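Local coordinates for putative oxidoreductase with NAD(P)-binding Rossmann-fold domain (Clostridium difficile, PDB 3UUW), which probably binds NAD(P) in its Rossmann-fold domain and serves as an oxidoreductase of the Gfo/Idh/MocA family, its substrate not established, at residues T114-F128 / N283-K295. Sequence-based numbering, arbitrary orientation.
Sequences TKKNLNLMVGFNRRF and NIKPAINGEECIK
Ile288 fits into the bend where strand 120-122 runs into the short 3-10 segment 125-128, and both its branches reach Val122 O. CG2, set anti to the backbone N (chi1 -56° places CG1 beside that N), lies 3.5 Å from this oxygen, while CD1 continues to Phe124 CB and the ring edge of Phe128. Branching at CB lets one residue fill the bend on two fronts. Over CG1 lies one face of the Arg127 guanidinium, delivered by a chain extended from CG to NE. At the guanidinium edge, NH1 bonds Glu292 OE1 at 2.8 Å, meeting the oxygen on its anti side, 31° out of the carboxylate plane; NH2 adds a weak bond to the same oxygen (3.1 Å). The two planes stand 80° apart, so this is no side-by-side pairing. Glu292 OE2 turns to Lys295 NZ, and Arg127 NH2 also pairs with Asp173 of helix 160-179.

Farther along, unbranched, flexible Met121 can cross the Pro286 ring, Met121 SD 3.8 Å from Pro286 CG, and small Cys293 takes Val122 CG2 against its CB. The Asn119 amide both lies against Pro286 CD and donates from ND2 to Ile284 O at 3.0 Å. Two waters join Leu120 O to the loop: one reaches Ile288 O, though its bond to Leu120 O is weak, and the other accepts from Gly290 N.

The loop between helices 269-281 and 295-305 packs against strand 120-122, an outermost strand of the parallel Rossmann sheet; strand 120-122 pairs with strand 92-95.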
ATOM      1  N   THR A 114      -8.932 -43.781 -18.165  1.00 18.10           N
ATOM      2  CA  THR A 114      -7.683 -44.371 -18.631  1.00 21.04           C
ATOM      3  C   THR A 114      -7.948 -45.592 -19.560  1.00 22.13           C
ATOM      4  O   THR A 114      -7.251 -45.774 -20.564  1.00 23.81           O
ATOM      5  CB  THR A 114      -6.752 -44.698 -17.447  1.00 21.75           C
ATOM      6  OG1 THR A 114      -7.375 -45.632 -16.588  1.00 28.84           O
ATOM      7  CG2 THR A 114      -6.401 -43.469 -16.681  1.00 24.11           C
ATOM      8  N   LYS A 115      -8.977 -46.381 -19.257  1.00 21.21           N
ATOM      9  CA  LYS A 115      -9.365 -47.488 -20.119  1.00 23.53           C
ATOM     10  C   LYS A 115      -9.715 -46.981 -21.523  1.00 23.74           C
ATOM     11  O   LYS A 115      -9.348 -47.614 -22.530  1.00 24.85           O
ATOM     12  CB  LYS A 115     -10.584 -48.198 -19.530  1.00 24.18           C
ATOM     13  CG  LYS A 115     -11.175 -49.294 -20.400  1.00 30.65           C
ATOM     14  CD  LYS A 115     -12.574 -49.633 -19.905  1.00 35.96           C
ATOM     15  CE  LYS A 115     -13.286 -50.609 -20.818  1.00 42.09           C
ATOM     16  NZ  LYS A 115     -14.711 -50.767 -20.401  1.00 45.03           N
ATOM     17  N   LYS A 116     -10.392 -45.827 -21.588  1.00 22.58           N
ATOM     18  CA  LYS A 116     -10.849 -45.258 -22.861  1.00 24.31           C
ATOM     19  C   LYS A 116      -9.789 -44.383 -23.542  1.00 25.26           C
ATOM     20  O   LYS A 116     -10.017 -43.867 -24.638  1.00 27.58           O
ATOM     21  CB  LYS A 116     -12.141 -44.447 -22.633  1.00 24.52           C
ATOM     22  CG  LYS A 116     -13.338 -45.244 -22.097  1.00 28.99           C
ATOM     23  CD  LYS A 116     -13.922 -46.185 -23.112  1.00 33.37           C
ATOM     24  CE  LYS A 116     -14.673 -45.451 -24.216  1.00 35.84           C
ATOM     25  NZ  LYS A 116     -15.115 -46.409 -25.265  1.00 39.28           N
ATOM     26  N   ASN A 117      -8.633 -44.235 -22.899  1.00 23.47           N
ATOM     27  CA  ASN A 117      -7.566 -43.354 -23.357  1.00 24.56           C
ATOM     28  C   ASN A 117      -8.068 -41.918 -23.512  1.00 22.89           C
ATOM     29  O   ASN A 117      -7.839 -41.248 -24.537  1.00 22.58           O
ATOM     30  CB  ASN A 117      -6.931 -43.858 -24.649  1.00 26.88           C
ATOM     31  CG  ASN A 117      -5.439 -43.829 -24.564  1.00 33.78           C
ATOM     32  OD1 ASN A 117      -4.806 -42.824 -24.883  1.00 41.39           O
ATOM     33  ND2 ASN A 117      -4.860 -44.918 -24.039  1.00 37.99           N
ATOM     34  N   LEU A 118      -8.752 -41.450 -22.470  1.00 19.44           N
ATOM     35  CA  LEU A 118      -9.311 -40.106 -22.449  1.00 18.99           C
ATOM     36  C   LEU A 118      -8.788 -39.319 -21.252  1.00 18.49           C
ATOM     37  O   LEU A 118      -8.460 -39.895 -20.210  1.00 18.93           O
ATOM     38  CB  LEU A 118     -10.830 -40.183 -22.352  1.00 18.39           C
ATOM     39  CG  LEU A 118     -11.528 -40.857 -23.522  1.00 20.60           C
ATOM     40  CD1 LEU A 118     -13.006 -41.086 -23.174  1.00 21.73           C
ATOM     41  CD2 LEU A 118     -11.384 -40.037 -24.810  1.00 24.51           C
ATOM     42  N   ASN A 119      -8.691 -38.005 -21.413  1.00 17.45           N
ATOM     43  CA  ASN A 119      -8.273 -37.129 -20.340  1.00 16.87           C
ATOM     44  C   ASN A 119      -9.488 -36.696 -19.541  1.00 16.50           C
ATOM     45  O   ASN A 119     -10.514 -36.274 -20.114  1.00 18.82           O
ATOM     46  CB  ASN A 119      -7.573 -35.881 -20.885  1.00 16.12           C
ATOM     47  CG  ASN A 119      -6.231 -36.190 -21.508  1.00 19.85           C
ATOM     48  OD1 ASN A 119      -5.544 -37.129 -21.082  1.00 19.28           O
ATOM     49  ND2 ASN A 119      -5.840 -35.397 -22.517  1.00 21.33           N
ATOM     50  N   LEU A 120      -9.386 -36.881 -18.236  1.00 15.63           N
ATOM     51  CA  LEU A 120     -10.400 -36.427 -17.278  1.00 14.53           C
ATOM     52  C   LEU A 120      -9.640 -35.467 -16.391  1.00 16.55           C
ATOM     53  O   LEU A 120      -8.774 -35.900 -15.627  1.00 16.99           O
ATOM     54  CB  LEU A 120     -10.951 -37.617 -16.474  1.00 15.23           C
ATOM     55  CG  LEU A 120     -11.934 -37.301 -15.343  1.00 15.58           C
ATOM     56  CD1 LEU A 120     -13.134 -36.541 -15.847  1.00 18.63           C
ATOM     57  CD2 LEU A 120     -12.351 -38.624 -14.633  1.00 19.01           C
ATOM     58  N   MET A 121      -9.906 -34.169 -16.552  1.00 15.94           N
ATOM     59  CA  MET A 121      -9.183 -33.120 -15.833  1.00 15.49           C
ATOM     60  C   MET A 121     -10.114 -32.344 -14.913  1.00 15.94           C
ATOM     61  O   MET A 121     -11.224 -31.969 -15.319  1.00 17.34           O
ATOM     62  CB  MET A 121      -8.583 -32.141 -16.829  1.00 16.16           C
ATOM     63  CG  MET A 121      -7.618 -31.142 -16.244  1.00 15.19           C
ATOM     64  SD  MET A 121      -7.031 -30.040 -17.555  1.00 18.77           S
ATOM     65  CE  MET A 121      -5.778 -29.121 -16.633  1.00 18.42           C
ATOM     66  N   VAL A 122      -9.642 -32.062 -13.695  1.00 14.27           N
ATOM     67  CA  VAL A 122     -10.382 -31.264 -12.722  1.00 14.12           C
ATOM     68  C   VAL A 122      -9.824 -29.847 -12.725  1.00 13.38           C
ATOM     69  O   VAL A 122      -8.600 -29.627 -12.770  1.00 14.67           O
ATOM     70  CB  VAL A 122     -10.331 -31.887 -11.313  1.00 15.46           C
ATOM     71  CG1 VAL A 122     -10.974 -30.972 -10.292  1.00 16.28           C
ATOM     72  CG2 VAL A 122     -11.020 -33.295 -11.347  1.00 17.57           C
ATOM     73  N   GLY A 123     -10.745 -28.881 -12.665  1.00 14.94           N
ATOM     74  CA  GLY A 123     -10.428 -27.473 -12.825  1.00 14.84           C
ATOM     75  C   GLY A 123      -9.826 -26.759 -11.642  1.00 14.75           C
ATOM     76  O   GLY A 123     -10.442 -25.815 -11.059  1.00 17.38           O
ATOM     77  N   PHE A 124      -8.621 -27.169 -11.272  1.00 15.75           N
ATOM     78  CA  PHE A 124      -7.899 -26.476 -10.204  1.00 14.81           C
ATOM     79  C   PHE A 124      -7.162 -25.315 -10.843  1.00 14.68           C
ATOM     80  O   PHE A 124      -5.952 -25.365 -11.079  1.00 14.72           O
ATOM     81  CB  PHE A 124      -6.974 -27.432  -9.428  1.00 14.78           C
ATOM     82  CG  PHE A 124      -7.716 -28.412  -8.564  1.00 15.13           C
ATOM     83  CD1 PHE A 124      -8.457 -27.967  -7.471  1.00 16.81           C
ATOM     84  CD2 PHE A 124      -7.656 -29.769  -8.811  1.00 17.72           C
ATOM     85  CE1 PHE A 124      -9.139 -28.847  -6.701  1.00 17.80           C
ATOM     86  CE2 PHE A 124      -8.342 -30.646  -8.023  1.00 18.86           C
ATOM     87  CZ  PHE A 124      -9.075 -30.184  -6.965  1.00 19.58           C
ATOM     88  N   ASN A 125      -7.913 -24.248 -11.129  1.00 14.58           N
ATOM     89  CA  ASN A 125      -7.361 -23.103 -11.848  1.00 15.18           C
ATOM     90  C   ASN A 125      -6.142 -22.451 -11.200  1.00 14.89           C
ATOM     91  O   ASN A 125      -5.280 -21.907 -11.898  1.00 16.19           O
ATOM     92  CB  ASN A 125      -8.442 -22.049 -12.124  1.00 15.42           C
ATOM     93  CG  ASN A 125      -9.093 -21.572 -10.866  1.00 17.36           C
ATOM     94  OD1 ASN A 125      -9.831 -22.330 -10.230  1.00 17.41           O
ATOM     95  ND2 ASN A 125      -8.787 -20.335 -10.455  1.00 17.55           N
ATOM     96  N   ARG A 126      -6.052 -22.515  -9.873  1.00 14.70           N
ATOM     97  CA  ARG A 126      -4.952 -21.870  -9.169  1.00 15.14           C
ATOM     98  C   ARG A 126      -3.581 -22.431  -9.573  1.00 15.50           C
ATOM     99  O   ARG A 126      -2.596 -21.709  -9.539  1.00 15.45           O
ATOM    100  CB  ARG A 126      -5.204 -21.900  -7.661  1.00 13.84           C
ATOM    101  CG  ARG A 126      -6.289 -20.974  -7.250  1.00 16.06           C
ATOM    102  CD  ARG A 126      -6.845 -21.314  -5.900  1.00 17.73           C
ATOM    103  NE  ARG A 126      -7.823 -20.318  -5.514  1.00 17.77           N
ATOM    104  CZ  ARG A 126      -9.027 -20.203  -6.050  1.00 20.16           C
ATOM    105  NH1 ARG A 126      -9.456 -21.061  -6.971  1.00 23.12           N
ATOM    106  NH2 ARG A 126      -9.832 -19.220  -5.643  1.00 23.67           N
ATOM    107  N   ARG A 127      -3.527 -23.699 -10.001  1.00 15.33           N
ATOM    108  CA  ARG A 127      -2.274 -24.282 -10.497  1.00 15.24           C
ATOM    109  C   ARG A 127      -1.778 -23.611 -11.786  1.00 15.55           C
ATOM    110  O   ARG A 127      -0.620 -23.801 -12.200  1.00 15.63           O
ATOM    111  CB  ARG A 127      -2.425 -25.776 -10.715  1.00 16.06           C
ATOM    112  CG  ARG A 127      -2.826 -26.568  -9.504  1.00 17.62           C
ATOM    113  CD  ARG A 127      -2.518 -28.026  -9.765  1.00 19.00           C
ATOM    114  NE  ARG A 127      -3.125 -28.946  -8.816  1.00 20.74           N
ATOM    115  CZ  ARG A 127      -2.853 -30.250  -8.766  1.00 23.38           C
ATOM    116  NH1 ARG A 127      -1.913 -30.779  -9.541  1.00 22.15           N
ATOM    117  NH2 ARG A 127      -3.484 -31.027  -7.896  1.00 24.49           N
ATOM    118  N   PHE A 128      -2.659 -22.837 -12.428  1.00 13.71           N
ATOM    119  CA  PHE A 128      -2.351 -22.118 -13.655  1.00 14.89           C
ATOM    120  C   PHE A 128      -2.410 -20.600 -13.488  1.00 15.67           C
ATOM    121  O   PHE A 128      -2.268 -19.848 -14.463  1.00 15.90           O
ATOM    122  CB  PHE A 128      -3.301 -22.562 -14.781  1.00 16.25           C
ATOM    123  CG  PHE A 128      -3.039 -23.947 -15.266  1.00 15.68           C
ATOM    124  CD1 PHE A 128      -3.484 -25.037 -14.547  1.00 15.94           C
ATOM    125  CD2 PHE A 128      -2.308 -24.170 -16.416  1.00 17.73           C
ATOM    126  CE1 PHE A 128      -3.232 -26.309 -14.972  1.00 17.10           C
ATOM    127  CE2 PHE A 128      -2.054 -25.450 -16.845  1.00 20.74           C
ATOM    128  CZ  PHE A 128      -2.517 -26.516 -16.118  1.00 18.43           C
ATOM    129  N   ASN A 283      -1.884 -35.282 -27.816  1.00 20.38           N
ATOM    130  CA  ASN A 283      -1.996 -36.673 -27.344  1.00 22.52           C
ATOM    131  C   ASN A 283      -1.240 -36.945 -26.035  1.00 22.07           C
ATOM    132  O   ASN A 283      -0.535 -37.964 -25.904  1.00 23.81           O
ATOM    133  CB  ASN A 283      -1.499 -37.641 -28.420  1.00 21.42           C
ATOM    134  CG  ASN A 283      -1.771 -39.092 -28.074  1.00 28.72           C
ATOM    135  OD1 ASN A 283      -2.803 -39.417 -27.477  1.00 32.51           O
ATOM    136  ND2 ASN A 283      -0.846 -39.973 -28.434  1.00 31.88           N
ATOM    137  N   ILE A 284      -1.414 -36.050 -25.073  1.00 22.23           N
ATOM    138  CA  ILE A 284      -0.759 -36.178 -23.773  1.00 21.92           C
ATOM    139  C   ILE A 284      -1.748 -35.904 -22.671  1.00 20.38           C
ATOM    140  O   ILE A 284      -2.849 -35.391 -22.903  1.00 19.48           O
ATOM    141  CB  ILE A 284       0.435 -35.236 -23.632  1.00 22.56           C
ATOM    142  CG1 ILE A 284       0.029 -33.790 -23.899  1.00 22.44           C
ATOM    143  CG2 ILE A 284       1.540 -35.680 -24.596  1.00 25.92           C
ATOM    144  CD1 ILE A 284       1.184 -32.783 -23.800  1.00 29.46           C
ATOM    145  N   LYS A 285      -1.337 -36.286 -21.469  1.00 21.48           N
ATOM    146  CA  LYS A 285      -2.137 -36.097 -20.273  1.00 21.56           C
ATOM    147  C   LYS A 285      -1.762 -34.794 -19.534  1.00 21.10           C
ATOM    148  O   LYS A 285      -0.594 -34.534 -19.317  1.00 21.78           O
ATOM    149  CB  LYS A 285      -1.885 -37.267 -19.328  1.00 22.89           C
ATOM    150  CG  LYS A 285      -2.284 -38.615 -19.846  1.00 27.40           C
ATOM    151  CD  LYS A 285      -2.024 -39.674 -18.768  1.00 32.30           C
ATOM    152  CE  LYS A 285      -2.487 -41.057 -19.205  1.00 36.66           C
ATOM    153  NZ  LYS A 285      -2.377 -42.041 -18.077  1.00 40.87           N
ATOM    154  N   PRO A 286      -2.759 -33.984 -19.107  1.00 20.21           N
ATOM    155  CA  PRO A 286      -2.416 -32.791 -18.284  1.00 20.63           C
ATOM    156  C   PRO A 286      -1.856 -33.212 -16.930  1.00 20.66           C
ATOM    157  O   PRO A 286      -2.128 -34.323 -16.528  1.00 19.64           O
ATOM    158  CB  PRO A 286      -3.749 -32.040 -18.135  1.00 22.12           C
ATOM    159  CG  PRO A 286      -4.807 -32.909 -18.710  1.00 20.54           C
ATOM    160  CD  PRO A 286      -4.189 -34.073 -19.440  1.00 20.66           C
ATOM    161  N   ALA A 287      -1.098 -32.353 -16.212  1.00 20.72           N
ATOM    162  CA  ALA A 287      -0.504 -32.792 -14.918  1.00 21.87           C
ATOM    163  C   ALA A 287      -1.596 -33.090 -13.902  1.00 20.42           C
ATOM    164  O   ALA A 287      -1.445 -34.008 -13.066  1.00 22.57           O
ATOM    165  CB  ALA A 287       0.512 -31.782 -14.356  1.00 20.91           C
ATOM    166  N   ILE A 288      -2.715 -32.358 -14.011  1.00 18.07           N
ATOM    167  CA  ILE A 288      -3.899 -32.684 -13.219  1.00 17.67           C
ATOM    168  C   ILE A 288      -4.558 -33.917 -13.852  1.00 17.15           C
ATOM    169  O   ILE A 288      -5.445 -33.806 -14.705  1.00 18.91           O
ATOM    170  CB  ILE A 288      -4.901 -31.532 -13.102  1.00 15.31           C
ATOM    171  CG1 ILE A 288      -4.220 -30.266 -12.532  1.00 19.48           C
ATOM    172  CG2 ILE A 288      -6.059 -31.923 -12.137  1.00 18.26           C
ATOM    173  CD1 ILE A 288      -5.073 -28.980 -12.626  1.00 17.83           C
ATOM    174  N   ASN A 289      -4.076 -35.081 -13.461  1.00 17.64           N
ATOM    175  CA  ASN A 289      -4.669 -36.345 -13.873  1.00 17.43           C
ATOM    176  C   ASN A 289      -4.477 -37.339 -12.758  1.00 17.47           C
ATOM    177  O   ASN A 289      -3.600 -37.164 -11.908  1.00 18.89           O
ATOM    178  CB  ASN A 289      -4.017 -36.882 -15.150  1.00 18.15           C
ATOM    179  CG  ASN A 289      -2.693 -37.530 -14.897  1.00 23.39           C
ATOM    180  OD1 ASN A 289      -2.618 -38.687 -14.462  1.00 28.34           O
ATOM    181  ND2 ASN A 289      -1.621 -36.809 -15.199  1.00 22.77           N
ATOM    182  N   GLY A 290      -5.307 -38.371 -12.747  1.00 16.93           N
ATOM    183  CA  GLY A 290      -5.162 -39.426 -11.768  1.00 18.13           C
ATOM    184  C   GLY A 290      -5.276 -38.913 -10.354  1.00 17.49           C
ATOM    185  O   GLY A 290      -6.194 -38.170 -10.034  1.00 17.39           O
ATOM    186  N   GLU A 291      -4.361 -39.327  -9.482  1.00 18.45           N
ATOM    187  CA  GLU A 291      -4.432 -38.944  -8.073  1.00 19.39           C
ATOM    188  C   GLU A 291      -4.406 -37.437  -7.883  1.00 17.17           C
ATOM    189  O   GLU A 291      -4.960 -36.922  -6.912  1.00 18.19           O
ATOM    190  CB  GLU A 291      -3.300 -39.605  -7.279  1.00 20.24           C
ATOM    191  CG  GLU A 291      -3.269 -39.296  -5.770  1.00 21.78           C
ATOM    192  CD  GLU A 291      -4.537 -39.706  -5.008  1.00 22.92           C
ATOM    193  OE1 GLU A 291      -5.315 -40.578  -5.497  1.00 24.49           O
ATOM    194  OE2 GLU A 291      -4.724 -39.175  -3.884  1.00 25.27           O
ATOM    195  N   GLU A 292      -3.813 -36.715  -8.823  1.00 18.25           N
ATOM    196  CA  GLU A 292      -3.802 -35.250  -8.734  1.00 18.63           C
ATOM    197  C   GLU A 292      -5.221 -34.668  -8.721  1.00 17.69           C
ATOM    198  O   GLU A 292      -5.459 -33.624  -8.118  1.00 20.74           O
ATOM    199  CB  GLU A 292      -2.980 -34.629  -9.869  1.00 19.49           C
ATOM    200  CG  GLU A 292      -1.499 -34.906  -9.745  1.00 21.20           C
ATOM    201  CD  GLU A 292      -0.900 -34.278  -8.493  1.00 25.28           C
ATOM    202  OE1 GLU A 292      -1.326 -33.173  -8.124  1.00 23.11           O
ATOM    203  OE2 GLU A 292      -0.001 -34.893  -7.876  1.00 27.79           O
ATOM    204  N   CYS A 293      -6.169 -35.353  -9.358  1.00 16.37           N
ATOM    205  CA  CYS A 293      -7.557 -34.886  -9.415  1.00 16.64           C
ATOM    206  C   CYS A 293      -8.283 -34.992  -8.074  1.00 15.73           C
ATOM    207  O   CYS A 293      -9.281 -34.311  -7.868  1.00 18.72           O
ATOM    208  CB  CYS A 293      -8.383 -35.713 -10.433  1.00 16.65           C
ATOM    209  SG  CYS A 293      -7.923 -35.450 -12.157  1.00 24.67           S
ATOM    210  N   ILE A 294      -7.791 -35.864  -7.187  1.00 14.95           N
ATOM    211  CA  ILE A 294      -8.534 -36.232  -5.983  1.00 16.24           C
ATOM    212  C   ILE A 294      -7.727 -36.184  -4.698  1.00 16.00           C
ATOM    213  O   ILE A 294      -8.274 -36.434  -3.646  1.00 17.58           O
ATOM    214  CB  ILE A 294      -9.149 -37.669  -6.143  1.00 15.91           C
ATOM    215  CG1 ILE A 294      -8.082 -38.695  -6.576  1.00 16.48           C
ATOM    216  CG2 ILE A 294     -10.264 -37.627  -7.155  1.00 16.89           C
ATOM    217  CD1 ILE A 294      -8.597 -40.163  -6.613  1.00 17.49           C
ATOM    218  N   LYS A 295      -6.441 -35.827  -4.768  1.00 18.13           N
ATOM    219  CA  LYS A 295      -5.626 -35.891  -3.557  1.00 18.76           C
ATOM    220  C   LYS A 295      -6.047 -34.872  -2.497  1.00 18.33           C
ATOM    221  O   LYS A 295      -6.037 -35.192  -1.315  1.00 18.40           O
ATOM    222  CB  LYS A 295      -4.139 -35.817  -3.854  1.00 22.20           C
ATOM    223  CG  LYS A 295      -3.602 -34.593  -4.409  1.00 25.07           C
ATOM    224  CD  LYS A 295      -2.049 -34.780  -4.383  1.00 30.20           C
ATOM    225  CE  LYS A 295      -1.300 -33.612  -4.860  1.00 35.41           C
ATOM    226  NZ  LYS A 295       0.160 -33.968  -4.923  1.00 35.90           N
TER
HETATM  227  O   HOH W   1      -6.385 -35.304 -16.876  1.00 19.63           O
HETATM  228  O   HOH W   2      -7.687 -38.179 -14.443  1.00 21.28           O